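Local coordinates for Dna-binding protein RAP1 (Saccharomyces cerevisiae, PDB 4BJT) that probably binds DNA to repress or activate transcription and, through its C-terminal domain, binds the Rap1-binding module of the telomere protein Rif1, at residues 90-93 against 94-97; 123-126 against 127-131; 179-182 against 183-187; 72-75 against 76-79. All coordinates share one frame; numbering follows the deposited sequence. Where two conformers were deposited one is given.

Interaction 1 (90-93 against 94-97); sequences QFMD and KLHE
Met92 and Leu95 lie side by side on one face of helix 88-99 and point the same way, with Met92 CE 4.1 Å from Leu95 CD2. The thioether gets there by folding: chi2 and chi3 of Met92 are both bent (-59° and -56°), which turns the methyl onward along the helix, toward Leu95. Leu95 offers the same CD2 branch to Phe91, one turn earlier, where it comes within 4.4 Å of CE2 and meets the ring obliquely. The ring also packs edge-to-face with Phe82 and with Phe144, while Leu95 also reaches Leu115 of helix 108-119.

The other side of the helix is polar. A water donates to Asp93 O at 2.7 Å; its further link to His96 ND1 holds for one of two conformers and is doubtful. The same carbonyl accepts Glu97 N at 3.1 Å. Lys94 NZ and Glu97 OE1 form a long salt bridge of 3.7 Å, probably a modest attraction at most.

The chemistry is therefore that of an amphipathic helix: apolar carbon and sulfur face the neighbouring helices, while the hydrated carbonyl and the loosely paired charges belong to the solvent side.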
ATOM      1  N   GLN C  90       1.090  17.151   4.821  1.00 15.94           N
ATOM      2  CA  GLN C  90       2.460  17.129   5.321  1.00 16.33           C
ATOM      3  C   GLN C  90       2.960  15.690   5.442  1.00 17.33           C
ATOM      4  O   GLN C  90       4.093  15.382   5.046  1.00 18.11           O
ATOM      5  CB  GLN C  90       2.597  17.883   6.630  1.00 17.49           C
ATOM      6  CG  GLN C  90       4.064  18.106   6.986  1.00 19.93           C
ATOM      7  CD  GLN C  90       4.207  18.954   8.220  1.00 31.19           C
ATOM      8  OE1 GLN C  90       3.571  18.686   9.223  1.00 29.99           O
ATOM      9  NE2 GLN C  90       4.944  20.066   8.139  1.00 35.30           N
ATOM     10  N   PHE C  91       2.114  14.795   5.972  1.00 16.88           N
ATOM     11  CA  PHE C  91       2.456  13.375   6.062  1.00 15.34           C
ATOM     12  C   PHE C  91       2.705  12.798   4.674  1.00 18.15           C
ATOM     13  O   PHE C  91       3.715  12.134   4.447  1.00 17.36           O
ATOM     14  CB  PHE C  91       1.343  12.592   6.775  1.00 15.13           C
ATOM     15  CG  PHE C  91       1.423  11.090   6.600  1.00 14.88           C
ATOM     16  CD1 PHE C  91       2.348  10.334   7.314  1.00 17.56           C
ATOM     17  CD2 PHE C  91       0.587  10.439   5.722  1.00 16.86           C
ATOM     18  CE1 PHE C  91       2.434   8.954   7.135  1.00 16.86           C
ATOM     19  CE2 PHE C  91       0.693   9.066   5.523  1.00 18.64           C
ATOM     20  CZ  PHE C  91       1.584   8.323   6.271  1.00 17.39           C
ATOM     21  N   MET C  92       1.809  13.066   3.728  1.00 16.19           N
ATOM     22  CA  MET C  92       1.913  12.496   2.385  1.00 16.11           C
ATOM     23  C   MET C  92       3.169  12.997   1.694  1.00 19.47           C
ATOM     24  O   MET C  92       3.816  12.236   0.984  1.00 19.22           O
ATOM     25  CB  MET C  92       0.682  12.837   1.524  1.00 17.89           C
ATOM     26  CG  MET C  92      -0.607  12.241   2.035  1.00 18.07           C
ATOM     27  SD  MET C  92      -0.614  10.418   2.146  1.00 21.61           S
ATOM     28  CE  MET C  92      -0.208   9.978   0.544  1.00 19.99           C
ATOM     29  N   ASP C  93       3.522  14.249   1.882  1.00 18.96           N
ATOM     30  CA  ASP C  93       4.708  14.788   1.253  1.00 20.28           C
ATOM     31  C   ASP C  93       5.985  14.166   1.858  1.00 22.88           C
ATOM     32  O   ASP C  93       6.915  13.877   1.103  1.00 22.34           O
ATOM     33  CB  ASP C  93       4.700  16.320   1.293  1.00 24.36           C
ATOM     34  CG  ASP C  93       3.602  16.943   0.417  1.00 28.88           C
ATOM     35  OD1 ASP C  93       2.920  16.202  -0.313  1.00 32.97           O
ATOM     36  OD2 ASP C  93       3.336  18.143   0.565  1.00 37.25           O
ATOM     37  N   LYS C  94       6.009  13.862   3.180  1.00 19.90           N
ATOM     38  CA  LYS C  94       7.159  13.162   3.776  1.00 19.47           C
ATOM     39  C   LYS C  94       7.226  11.727   3.250  1.00 22.30           C
ATOM     40  O   LYS C  94       8.310  11.233   2.954  1.00 22.53           O
ATOM     41  CB  LYS C  94       7.111  13.176   5.310  1.00 20.88           C
ATOM     42  CG  LYS C  94       8.398  12.721   5.960  1.00 22.61           C
ATOM     43  CD  LYS C  94       9.533  13.724   5.736  1.00 26.45           C
ATOM     44  CE  LYS C  94      10.835  13.270   6.324  1.00 51.28           C
ATOM     45  NZ  LYS C  94      11.838  14.382   6.381  1.00 64.18           N
ATOM     46  N   LEU C  95       6.070  11.075   3.128  1.00 17.64           N
ATOM     47  CA  LEU C  95       5.983   9.710   2.606  1.00 17.51           C
ATOM     48  C   LEU C  95       6.580   9.690   1.197  1.00 22.56           C
ATOM     49  O   LEU C  95       7.399   8.824   0.900  1.00 21.77           O
ATOM     50  CB  LEU C  95       4.534   9.234   2.620  1.00 16.12           C
ATOM     51  CG  LEU C  95       4.291   7.848   2.011  1.00 19.92           C
ATOM     52  CD1 LEU C  95       4.974   6.758   2.846  1.00 21.47           C
ATOM     53  CD2 LEU C  95       2.827   7.563   1.923  1.00 22.67           C
ATOM     54  N   HIS C  96       6.203  10.674   0.343  0.55 20.22           N
ATOM     55  CA  HIS C  96       6.754  10.792  -1.022  0.55 22.44           C
ATOM     56  C   HIS C  96       8.280  10.869  -0.989  0.55 27.12           C
ATOM     57  O   HIS C  96       8.942  10.184  -1.766  0.55 27.45           O
ATOM     58  CB  HIS C  96       6.192  12.036  -1.736  0.55 24.79           C
ATOM     59  CG  HIS C  96       6.727  12.235  -3.123  0.55 30.26           C
ATOM     60  ND1 HIS C  96       7.774  13.112  -3.381  0.55 34.30           N
ATOM     61  CD2 HIS C  96       6.375  11.628  -4.278  0.55 32.42           C
ATOM     62  CE1 HIS C  96       7.996  13.035  -4.686  0.55 33.92           C
ATOM     63  NE2 HIS C  96       7.181  12.152  -5.265  0.55 33.44           N
ATOM     64  N   GLU C  97       8.833  11.694  -0.103  1.00 24.11           N
ATOM     65  CA  GLU C  97      10.288  11.854   0.043  1.00 27.24           C
ATOM     66  C   GLU C  97      10.968  10.512   0.424  1.00 30.53           C
ATOM     67  O   GLU C  97      11.969  10.131  -0.204  1.00 31.03           O
ATOM     68  CB  GLU C  97      10.585  12.961   1.072  1.00 28.76           C
ATOM     69  CG  GLU C  97      12.037  13.369   1.216  1.00 46.02           C
ATOM     70  CD  GLU C  97      12.287  14.408   2.297  1.00 75.00           C
ATOM     71  OE1 GLU C  97      11.319  15.075   2.733  1.00 56.86           O
ATOM     72  OE2 GLU C  97      13.463  14.570   2.697  1.00 81.47           O
TER
HETATM   73  O   HOH W   1       7.682  15.329  -1.065  1.00 35.83           O

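Interaction 2 (123-126 against 127-131); sequences KNFS and TSILT
Phe125 swings its ring along the helix toward Ile129 because CG is anti to the backbone N (chi1 -174°), while Ile129 places CG1 beside its own N (chi1 -65°) and extends CD1 from there. The two side chains cross with the methyl centred on the ring: Ile129 CD1 is 3.7 Å from the centroid of the Phe125 ring and only 10° off its normal, a CH-pi contact over the face. The distances from CD1 to all six ring carbons fall in a narrow range, which confirms the centring. Replacing Phe125 with an alanine would probably leave Ile129 CD1 without its aromatic platform and open a gap over that methyl.

A different grip holds the first turn. Thr127 OG1 donates to Lys123 O at 2.8 Å and Thr127 N to the same oxygen at 3.0 Å, the two arriving from opposite faces of the carbonyl plane. One turn on, the pattern recurs where Thr131 OG1 gives its proton to Thr127 O at 2.9 Å, so each hydroxyl is tied back to the helix and its methyl is left for packing. More tentatively, since Ser128 has two conformers, a water 2.8 Å from Ser128 OG in one of them also makes a weak bond to Asn124 O.

Helix 123-132 packs on two neighbouring helices. Phe125 meets Met147, and Ile129 meets Phe140 and Phe144, all of helix 140-150; Thr127 and Leu130 touch Val112 of helix 108-119, and Thr127, Leu130 and Thr131 also pack on apolar side chains of the bound peptide.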
ATOM      1  N   LYS C 123       6.691  -0.632  12.064  1.00 19.73           N
ATOM      2  CA  LYS C 123       7.357  -1.571  11.171  1.00 19.89           C
ATOM      3  C   LYS C 123       6.503  -2.754  10.733  1.00 22.86           C
ATOM      4  O   LYS C 123       6.580  -3.180   9.567  1.00 23.87           O
ATOM      5  CB  LYS C 123       8.656  -2.069  11.790  1.00 23.57           C
ATOM      6  CG  LYS C 123       9.690  -0.998  11.982  1.00 24.07           C
ATOM      7  CD  LYS C 123      10.889  -1.624  12.672  1.00 28.92           C
ATOM      8  CE  LYS C 123      11.965  -0.633  12.925  1.00 40.80           C
ATOM      9  NZ  LYS C 123      13.120  -1.267  13.636  1.00 57.21           N
ATOM     10  N   ASN C 124       5.712  -3.288  11.638  1.00 20.14           N
ATOM     11  CA  ASN C 124       4.833  -4.416  11.293  1.00 20.17           C
ATOM     12  C   ASN C 124       3.718  -3.972  10.325  1.00 23.38           C
ATOM     13  O   ASN C 124       3.369  -4.708   9.401  1.00 23.39           O
ATOM     14  CB  ASN C 124       4.255  -5.108  12.513  1.00 23.74           C
ATOM     15  CG  ASN C 124       3.545  -4.223  13.488  1.00 25.67           C
ATOM     16  OD1 ASN C 124       3.696  -2.998  13.485  1.00 24.20           O
ATOM     17  ND2 ASN C 124       2.816  -4.829  14.401  1.00 33.74           N
ATOM     18  N   PHE C 125       3.235  -2.729  10.465  1.00 19.37           N
ATOM     19  CA  PHE C 125       2.247  -2.205   9.528  1.00 17.48           C
ATOM     20  C   PHE C 125       2.865  -1.961   8.148  1.00 20.17           C
ATOM     21  O   PHE C 125       2.299  -2.401   7.146  1.00 19.32           O
ATOM     22  CB  PHE C 125       1.621  -0.924  10.093  1.00 17.35           C
ATOM     23  CG  PHE C 125       0.471  -0.336   9.313  1.00 17.18           C
ATOM     24  CD1 PHE C 125      -0.424  -1.151   8.633  1.00 20.37           C
ATOM     25  CD2 PHE C 125       0.181   1.015   9.401  1.00 17.42           C
ATOM     26  CE1 PHE C 125      -1.523  -0.615   7.983  1.00 19.94           C
ATOM     27  CE2 PHE C 125      -0.929   1.550   8.757  1.00 18.50           C
ATOM     28  CZ  PHE C 125      -1.756   0.740   8.034  1.00 17.94           C
ATOM     29  N   SER C 126       4.047  -1.297   8.057  1.00 17.42           N
ATOM     30  CA  SER C 126       4.730  -1.097   6.772  0.72 18.08           C
ATOM     31  C   SER C 126       4.988  -2.433   6.060  1.00 20.59           C
ATOM     32  O   SER C 126       4.820  -2.548   4.845  1.00 20.34           O
ATOM     33  CB  SER C 126       6.068  -0.397   6.969  0.72 20.91           C
ATOM     34  OG  SER C 126       5.831   0.947   7.322  0.72 22.77           O
ATOM     35  N   THR C 127       5.391  -3.448   6.843  1.00 20.08           N
ATOM     36  CA  THR C 127       5.664  -4.777   6.279  1.00 19.95           C
ATOM     37  C   THR C 127       4.392  -5.375   5.693  1.00 22.73           C
ATOM     38  O   THR C 127       4.430  -5.921   4.572  1.00 22.12           O
ATOM     39  CB  THR C 127       6.281  -5.697   7.350  1.00 26.68           C
ATOM     40  OG1 THR C 127       7.502  -5.099   7.751  1.00 27.97           O
ATOM     41  CG2 THR C 127       6.545  -7.114   6.825  1.00 29.98           C
ATOM     42  N   SER C 128       3.276  -5.275   6.429  1.00 20.66           N
ATOM     43  CA  SER C 128       1.993  -5.798   5.964  0.73 20.75           C
ATOM     44  C   SER C 128       1.539  -5.052   4.700  1.00 23.38           C
ATOM     45  O   SER C 128       1.042  -5.676   3.742  1.00 22.60           O
ATOM     46  CB  SER C 128       0.923  -5.671   7.038  0.73 24.04           C
ATOM     47  OG  SER C 128       1.205  -6.557   8.112  0.73 31.82           O
ATOM     48  N   ILE C 129       1.723  -3.720   4.674  1.00 19.59           N
ATOM     49  CA  ILE C 129       1.341  -2.943   3.497  1.00 16.39           C
ATOM     50  C   ILE C 129       2.185  -3.375   2.304  1.00 18.21           C
ATOM     51  O   ILE C 129       1.646  -3.664   1.219  1.00 19.44           O
ATOM     52  CB  ILE C 129       1.490  -1.423   3.748  1.00 17.88           C
ATOM     53  CG1 ILE C 129       0.518  -0.944   4.841  1.00 18.56           C
ATOM     54  CG2 ILE C 129       1.263  -0.628   2.441  1.00 18.37           C
ATOM     55  CD1 ILE C 129       0.862   0.430   5.360  1.00 20.05           C
ATOM     56  N   LEU C 130       3.513  -3.441   2.472  1.00 19.31           N
ATOM     57  CA  LEU C 130       4.409  -3.816   1.386  1.00 22.53           C
ATOM     58  C   LEU C 130       4.003  -5.157   0.798  1.00 23.88           C
ATOM     59  O   LEU C 130       3.987  -5.323  -0.426  1.00 21.92           O
ATOM     60  CB  LEU C 130       5.845  -3.910   1.867  1.00 25.19           C
ATOM     61  CG  LEU C 130       6.601  -2.635   1.807  1.00 35.19           C
ATOM     62  CD1 LEU C 130       7.846  -2.697   2.698  1.00 38.33           C
ATOM     63  CD2 LEU C 130       6.979  -2.310   0.333  1.00 42.29           C
ATOM     64  N   THR C 131       3.609  -6.096   1.669  1.00 20.78           N
ATOM     65  CA  THR C 131       3.191  -7.417   1.227  1.00 21.49           C
ATOM     66  C   THR C 131       1.910  -7.341   0.390  1.00 23.63           C
ATOM     67  O   THR C 131       1.843  -7.963  -0.669  1.00 23.28           O
ATOM     68  CB  THR C 131       3.045  -8.348   2.427  1.00 24.66           C
ATOM     69  OG1 THR C 131       4.301  -8.398   3.123  1.00 26.38           O
ATOM     70  CG2 THR C 131       2.657  -9.754   2.020  1.00 26.11           C
TER
HETATM   71  O   HOH W   2       1.042  -5.891  10.848  1.00 48.98           O

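Interaction 3 (179-182 against 183-187); sequences RKLV and KKHGT
The imidazole of His185 is met at its edge by Leu181 and over one face by Lys184. Leu181 CD1 lies close to the ring plane, 3.8 Å from His185 CD2, and reaches it because the leucine CG is anti to its backbone N (chi1 -170°). Lys184 CG sits 3.8 Å above the plane, over the ring centre, so the aliphatic part of the lysine covers the imidazole while its extended chain carries NZ on to Asp166 and Pro156 O. His185 also stacks on Trp162, and both ring nitrogens have partners: ND1 with Gly160 N and NE2 with Asp166.

The guanidinium of Arg179 is approached obliquely by the methylene Lys183 CD, 4.2 Å from NH1. The charged ends stay apart, Arg179 NH1 and Lys183 NZ being 6.0 Å from one another, and Glu176 supplies the arginine with an opposite charge.

The helix ends at His185. His185 N still makes a straight bond to Leu181 O (168° at the hydrogen), but Gly186 N reaches Val182 O at 2.7 Å with an angle of only 134°. Gly186 then leaves helical geometry with positive phi and serves as N-cap of helix 187-198.

Chemically, the buried histidine is fixed in rotation by bonds at both nitrogens as well as by its packing. Since ND1 faces a backbone N-H, it most likely accepts there, leaving NE2 to donate to Asp166, whose carboxylate also serves Lys184 and would probably offset part of its charge.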
ATOM      1  N   ARG C 179     -12.067 -13.008 -13.508  1.00 35.75           N
ATOM      2  CA  ARG C 179     -12.491 -11.869 -14.346  1.00 35.92           C
ATOM      3  C   ARG C 179     -12.596 -10.603 -13.484  1.00 37.46           C
ATOM      4  O   ARG C 179     -12.089  -9.550 -13.874  1.00 32.60           O
ATOM      5  CB  ARG C 179     -13.847 -12.158 -15.033  1.00 38.67           C
ATOM      6  CG  ARG C 179     -14.266 -11.074 -16.034  1.00 52.99           C
ATOM      7  CD  ARG C 179     -15.731 -11.184 -16.459  1.00 69.21           C
ATOM      8  NE  ARG C 179     -16.656 -10.954 -15.344  1.00 81.67           N
ATOM      9  CZ  ARG C 179     -16.963  -9.768 -14.814  1.00 99.46           C
ATOM     10  NH1 ARG C 179     -16.416  -8.651 -15.292  1.00 87.15           N
ATOM     11  NH2 ARG C 179     -17.815  -9.690 -13.799  1.00 88.29           N
ATOM     12  N   LYS C 180     -13.263 -10.696 -12.322  1.00 35.19           N
ATOM     13  CA  LYS C 180     -13.423  -9.551 -11.432  1.00 34.19           C
ATOM     14  C   LYS C 180     -12.083  -9.089 -10.862  1.00 31.89           C
ATOM     15  O   LYS C 180     -11.824  -7.891 -10.701  1.00 30.46           O
ATOM     16  CB  LYS C 180     -14.375  -9.882 -10.280  1.00 39.09           C
ATOM     17  CG  LYS C 180     -15.817 -10.024 -10.720  1.00 58.88           C
ATOM     18  CD  LYS C 180     -16.732 -10.275  -9.526  1.00 75.26           C
ATOM     19  CE  LYS C 180     -18.192 -10.335  -9.910  1.00 91.28           C
ATOM     20  NZ  LYS C 180     -19.078 -10.308  -8.715  1.00103.53           N
ATOM     21  N   LEU C 181     -11.238 -10.057 -10.543  1.00 29.34           N
ATOM     22  CA  LEU C 181      -9.932  -9.781 -10.034  1.00 28.33           C
ATOM     23  C   LEU C 181      -9.056  -9.040 -11.038  1.00 28.01           C
ATOM     24  O   LEU C 181      -8.397  -8.071 -10.650  1.00 24.96           O
ATOM     25  CB  LEU C 181      -9.296 -11.105  -9.623  1.00 30.07           C
ATOM     26  CG  LEU C 181      -8.033 -11.020  -8.862  1.00 32.44           C
ATOM     27  CD1 LEU C 181      -8.251 -10.318  -7.522  1.00 31.56           C
ATOM     28  CD2 LEU C 181      -7.494 -12.397  -8.616  1.00 35.08           C
ATOM     29  N   VAL C 182      -9.035  -9.485 -12.307  1.00 26.39           N
ATOM     30  CA  VAL C 182      -8.208  -8.807 -13.316  1.00 27.11           C
ATOM     31  C   VAL C 182      -8.802  -7.471 -13.653  1.00 27.36           C
ATOM     32  O   VAL C 182      -8.057  -6.559 -13.960  1.00 27.92           O
ATOM     33  CB  VAL C 182      -7.843  -9.614 -14.578  1.00 33.50           C
ATOM     34  CG1 VAL C 182      -7.079 -10.853 -14.204  1.00 35.03           C
ATOM     35  CG2 VAL C 182      -9.060  -9.917 -15.430  1.00 34.91           C
ATOM     36  N   LYS C 183     -10.129  -7.308 -13.554  1.00 25.52           N
ATOM     37  CA  LYS C 183     -10.746  -5.997 -13.768  1.00 25.64           C
ATOM     38  C   LYS C 183     -10.252  -4.988 -12.697  1.00 26.34           C
ATOM     39  O   LYS C 183     -10.023  -3.810 -12.993  1.00 26.92           O
ATOM     40  CB  LYS C 183     -12.271  -6.133 -13.733  1.00 29.99           C
ATOM     41  CG  LYS C 183     -13.011  -4.823 -13.879  1.00 40.14           C
ATOM     42  CD  LYS C 183     -14.466  -5.055 -14.279  1.00 54.50           C
ATOM     43  CE  LYS C 183     -15.281  -3.777 -14.351  1.00 74.21           C
ATOM     44  NZ  LYS C 183     -14.905  -2.895 -15.499  1.00 85.50           N
ATOM     45  N   LYS C 184     -10.066  -5.472 -11.462  1.00 21.87           N
ATOM     46  CA  LYS C 184      -9.571  -4.648 -10.376  1.00 20.76           C
ATOM     47  C   LYS C 184      -8.101  -4.311 -10.504  1.00 21.32           C
ATOM     48  O   LYS C 184      -7.721  -3.148 -10.406  1.00 20.74           O
ATOM     49  CB  LYS C 184      -9.847  -5.341  -9.031  1.00 20.88           C
ATOM     50  CG  LYS C 184      -9.351  -4.584  -7.815  1.00 21.87           C
ATOM     51  CD  LYS C 184      -9.668  -5.334  -6.534  1.00 21.30           C
ATOM     52  CE  LYS C 184      -9.331  -4.483  -5.336  1.00 21.58           C
ATOM     53  NZ  LYS C 184      -9.595  -5.201  -4.058  1.00 21.08           N
ATOM     54  N   HIS C 185      -7.257  -5.338 -10.640  1.00 21.22           N
ATOM     55  CA  HIS C 185      -5.801  -5.177 -10.591  1.00 20.25           C
ATOM     56  C   HIS C 185      -5.074  -5.185 -11.925  1.00 22.57           C
ATOM     57  O   HIS C 185      -3.945  -4.707 -11.982  1.00 21.36           O
ATOM     58  CB  HIS C 185      -5.220  -6.280  -9.708  1.00 20.75           C
ATOM     59  CG  HIS C 185      -5.636  -6.182  -8.273  1.00 21.09           C
ATOM     60  ND1 HIS C 185      -5.394  -5.040  -7.532  1.00 20.73           N
ATOM     61  CD2 HIS C 185      -6.233  -7.097  -7.480  1.00 22.83           C
ATOM     62  CE1 HIS C 185      -5.888  -5.289  -6.327  1.00 21.09           C
ATOM     63  NE2 HIS C 185      -6.364  -6.530  -6.250  1.00 21.87           N
ATOM     64  N   GLY C 186      -5.677  -5.796 -12.935  1.00 22.01           N
ATOM     65  CA  GLY C 186      -5.070  -5.999 -14.235  1.00 22.19           C
ATOM     66  C   GLY C 186      -4.293  -7.298 -14.317  1.00 24.22           C
ATOM     67  O   GLY C 186      -3.959  -7.924 -13.303  1.00 23.15           O
ATOM     68  N   THR C 187      -3.995  -7.696 -15.552  1.00 24.06           N
ATOM     69  CA  THR C 187      -3.280  -8.930 -15.822  1.00 23.23           C
ATOM     70  C   THR C 187      -1.864  -8.942 -15.279  1.00 26.69           C
ATOM     71  O   THR C 187      -1.436  -9.953 -14.713  1.00 26.94           O
ATOM     72  CB  THR C 187      -3.222  -9.158 -17.333  1.00 30.18           C
ATOM     73  OG1 THR C 187      -4.527  -8.944 -17.870  1.00 32.28           O
ATOM     74  CG2 THR C 187      -2.723 -10.539 -17.683  1.00 34.62           C
TER

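Interaction 4 (72-75 against 76-79); sequences IATT and DLFL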
ATOM      1  N   ILE C  72      -9.093   6.389  11.509  1.00 19.63           N
ATOM      2  CA  ILE C  72      -8.515   5.056  11.306  1.00 17.87           C
ATOM      3  C   ILE C  72      -7.042   4.976  11.750  1.00 22.09           C
ATOM      4  O   ILE C  72      -6.513   3.874  11.900  1.00 22.07           O
ATOM      5  CB  ILE C  72      -8.652   4.664   9.817  1.00 20.06           C
ATOM      6  CG1 ILE C  72      -8.454   3.145   9.566  1.00 21.35           C
ATOM      7  CG2 ILE C  72      -7.732   5.506   8.922  1.00 19.93           C
ATOM      8  CD1 ILE C  72      -9.484   2.252  10.185  1.00 23.86           C
ATOM      9  N   ALA C  73      -6.371   6.138  11.896  1.00 18.48           N
ATOM     10  CA  ALA C  73      -4.943   6.163  12.233  1.00 18.23           C
ATOM     11  C   ALA C  73      -4.779   6.079  13.726  1.00 21.81           C
ATOM     12  O   ALA C  73      -4.767   7.092  14.412  1.00 23.83           O
ATOM     13  CB  ALA C  73      -4.277   7.427  11.684  1.00 18.60           C
ATOM     14  N   THR C  74      -4.712   4.865  14.248  1.00 18.66           N
ATOM     15  CA  THR C  74      -4.629   4.612  15.664  1.00 18.54           C
ATOM     16  C   THR C  74      -3.190   4.390  16.114  1.00 20.02           C
ATOM     17  O   THR C  74      -2.313   4.119  15.290  1.00 18.63           O
ATOM     18  CB  THR C  74      -5.481   3.378  15.985  1.00 24.13           C
ATOM     19  OG1 THR C  74      -5.035   2.328  15.139  1.00 27.95           O
ATOM     20  CG2 THR C  74      -6.945   3.599  15.677  1.00 23.74           C
ATOM     21  N   THR C  75      -2.969   4.429  17.444  1.00 18.78           N
ATOM     22  CA  THR C  75      -1.627   4.205  18.016  1.00 17.90           C
ATOM     23  C   THR C  75      -1.146   2.768  17.865  1.00 22.75           C
ATOM     24  O   THR C  75       0.050   2.528  18.061  1.00 23.41           O
ATOM     25  CB  THR C  75      -1.536   4.688  19.460  1.00 21.37           C
ATOM     26  OG1 THR C  75      -2.404   3.892  20.287  1.00 25.10           O
ATOM     27  CG2 THR C  75      -1.838   6.171  19.604  1.00 19.55           C
ATOM     28  N   ASP C  76      -2.019   1.807  17.494  1.00 22.17           N
ATOM     29  CA  ASP C  76      -1.499   0.466  17.224  1.00 23.97           C
ATOM     30  C   ASP C  76      -0.869   0.369  15.849  1.00 23.07           C
ATOM     31  O   ASP C  76      -0.163  -0.604  15.605  1.00 23.55           O
ATOM     32  CB  ASP C  76      -2.530  -0.643  17.395  1.00 27.98           C
ATOM     33  CG  ASP C  76      -3.648  -0.547  16.449  1.00 42.75           C
ATOM     34  OD1 ASP C  76      -4.308   0.467  16.462  1.00 44.70           O
ATOM     35  OD2 ASP C  76      -3.842  -1.499  15.658  1.00 53.30           O
ATOM     36  N   LEU C  77      -1.110   1.360  14.957  1.00 20.16           N
ATOM     37  CA  LEU C  77      -0.551   1.399  13.604  1.00 18.11           C
ATOM     38  C   LEU C  77       0.547   2.450  13.411  1.00 17.46           C
ATOM     39  O   LEU C  77       1.444   2.254  12.599  1.00 16.63           O
ATOM     40  CB  LEU C  77      -1.671   1.699  12.615  1.00 18.94           C
ATOM     41  CG  LEU C  77      -2.809   0.675  12.560  1.00 22.18           C
ATOM     42  CD1 LEU C  77      -3.905   1.170  11.627  1.00 22.40           C
ATOM     43  CD2 LEU C  77      -2.310  -0.674  12.112  1.00 23.76           C
ATOM     44  N   PHE C  78       0.469   3.552  14.170  1.00 15.67           N
ATOM     45  CA  PHE C  78       1.372   4.690  14.033  1.00 14.68           C
ATOM     46  C   PHE C  78       2.025   5.061  15.324  1.00 19.32           C
ATOM     47  O   PHE C  78       1.437   4.925  16.409  1.00 18.59           O
ATOM     48  CB  PHE C  78       0.595   5.888  13.508  1.00 16.15           C
ATOM     49  CG  PHE C  78       0.011   5.677  12.132  1.00 16.11           C
ATOM     50  CD1 PHE C  78       0.763   5.920  10.999  1.00 16.66           C
ATOM     51  CD2 PHE C  78      -1.293   5.241  11.977  1.00 17.95           C
ATOM     52  CE1 PHE C  78       0.203   5.791   9.732  1.00 17.09           C
ATOM     53  CE2 PHE C  78      -1.830   5.034  10.709  1.00 18.93           C
ATOM     54  CZ  PHE C  78      -1.087   5.332   9.592  1.00 15.92           C
ATOM     55  N   LEU C  79       3.255   5.562  15.203  1.00 17.27           N
ATOM     56  CA  LEU C  79       4.086   6.001  16.319  1.00 17.31           C
ATOM     57  C   LEU C  79       3.810   7.446  16.650  1.00 18.53           C
ATOM     58  O   LEU C  79       3.226   8.185  15.845  1.00 18.59           O
ATOM     59  CB  LEU C  79       5.568   5.846  15.922  1.00 18.61           C
ATOM     60  CG  LEU C  79       6.027   4.406  15.791  1.00 24.06           C
ATOM     61  CD1 LEU C  79       7.051   4.247  14.713  1.00 24.59           C
ATOM     62  CD2 LEU C  79       6.529   3.872  17.085  1.00 28.37           C
TER
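Phe78 folds back over the turn onto Ala73, and this apolar corner is the compact part of the contact. Ala73 CB lies 3.6 Å from Phe78 CE2, meeting the ring obliquely, while Thr74 O comes to the ring edge in its plane, 3.6 Å from CD2. That carbonyl is doubly bound: Phe78 N donates to it at 3.1 Å in the carbonyl plane, and Leu77 N at 3.0 Å from well above that plane, 53° out of it. Phe78 is further enclosed by a stack with Phe82 and by contacts with Phe144 and Ile121. A serine in place of Phe78 would probably leave Ala73 CB and Phe82 without their aromatic partner and open a gap in this buried corner.

Around Thr75 and Asp76 the turn is more exposed. Asp76 CG stands between its backbone N and carbonyl carbon (chi1 64°), which directs the carboxylate back toward Thr74. Thr74 OG1 donates to Asp76 OD1, but at 2.4 Å the contact is very short and its exact length is doubtful. Leu77 CD1, by contrast, makes a looser approach to Ile72 O at 3.8 Å.

An inverse gamma turn centred on Ala73 leads into the chain reversal. There a type I beta turn, Thr74 to Leu77, lies within the alpha-turn that Phe78 N closes on Thr74 O, here in the irregular connection before helix 80-83.

Overall arrangement
From the N terminus, interaction 4 comes first and closes a short turn in the connection between helices 56-59 and 80-83. Interaction 1 follows on helix 88-99, interaction 2 on helix 123-132, and interaction 3 where helix 175-185 gives way to helix 187-198. All are local and in series; none nests in or crosses another. Interactions 2 and 4 touch: Phe125 CE2 packs 3.9 Å from Phe78 CZ. Interactions 1, 2 and 4 all reach Phe144 of helix 140-150, which ties them into one helical core. Interaction 3 lies apart, its centre about 29 Å from that of interaction 1, across the chain's centre.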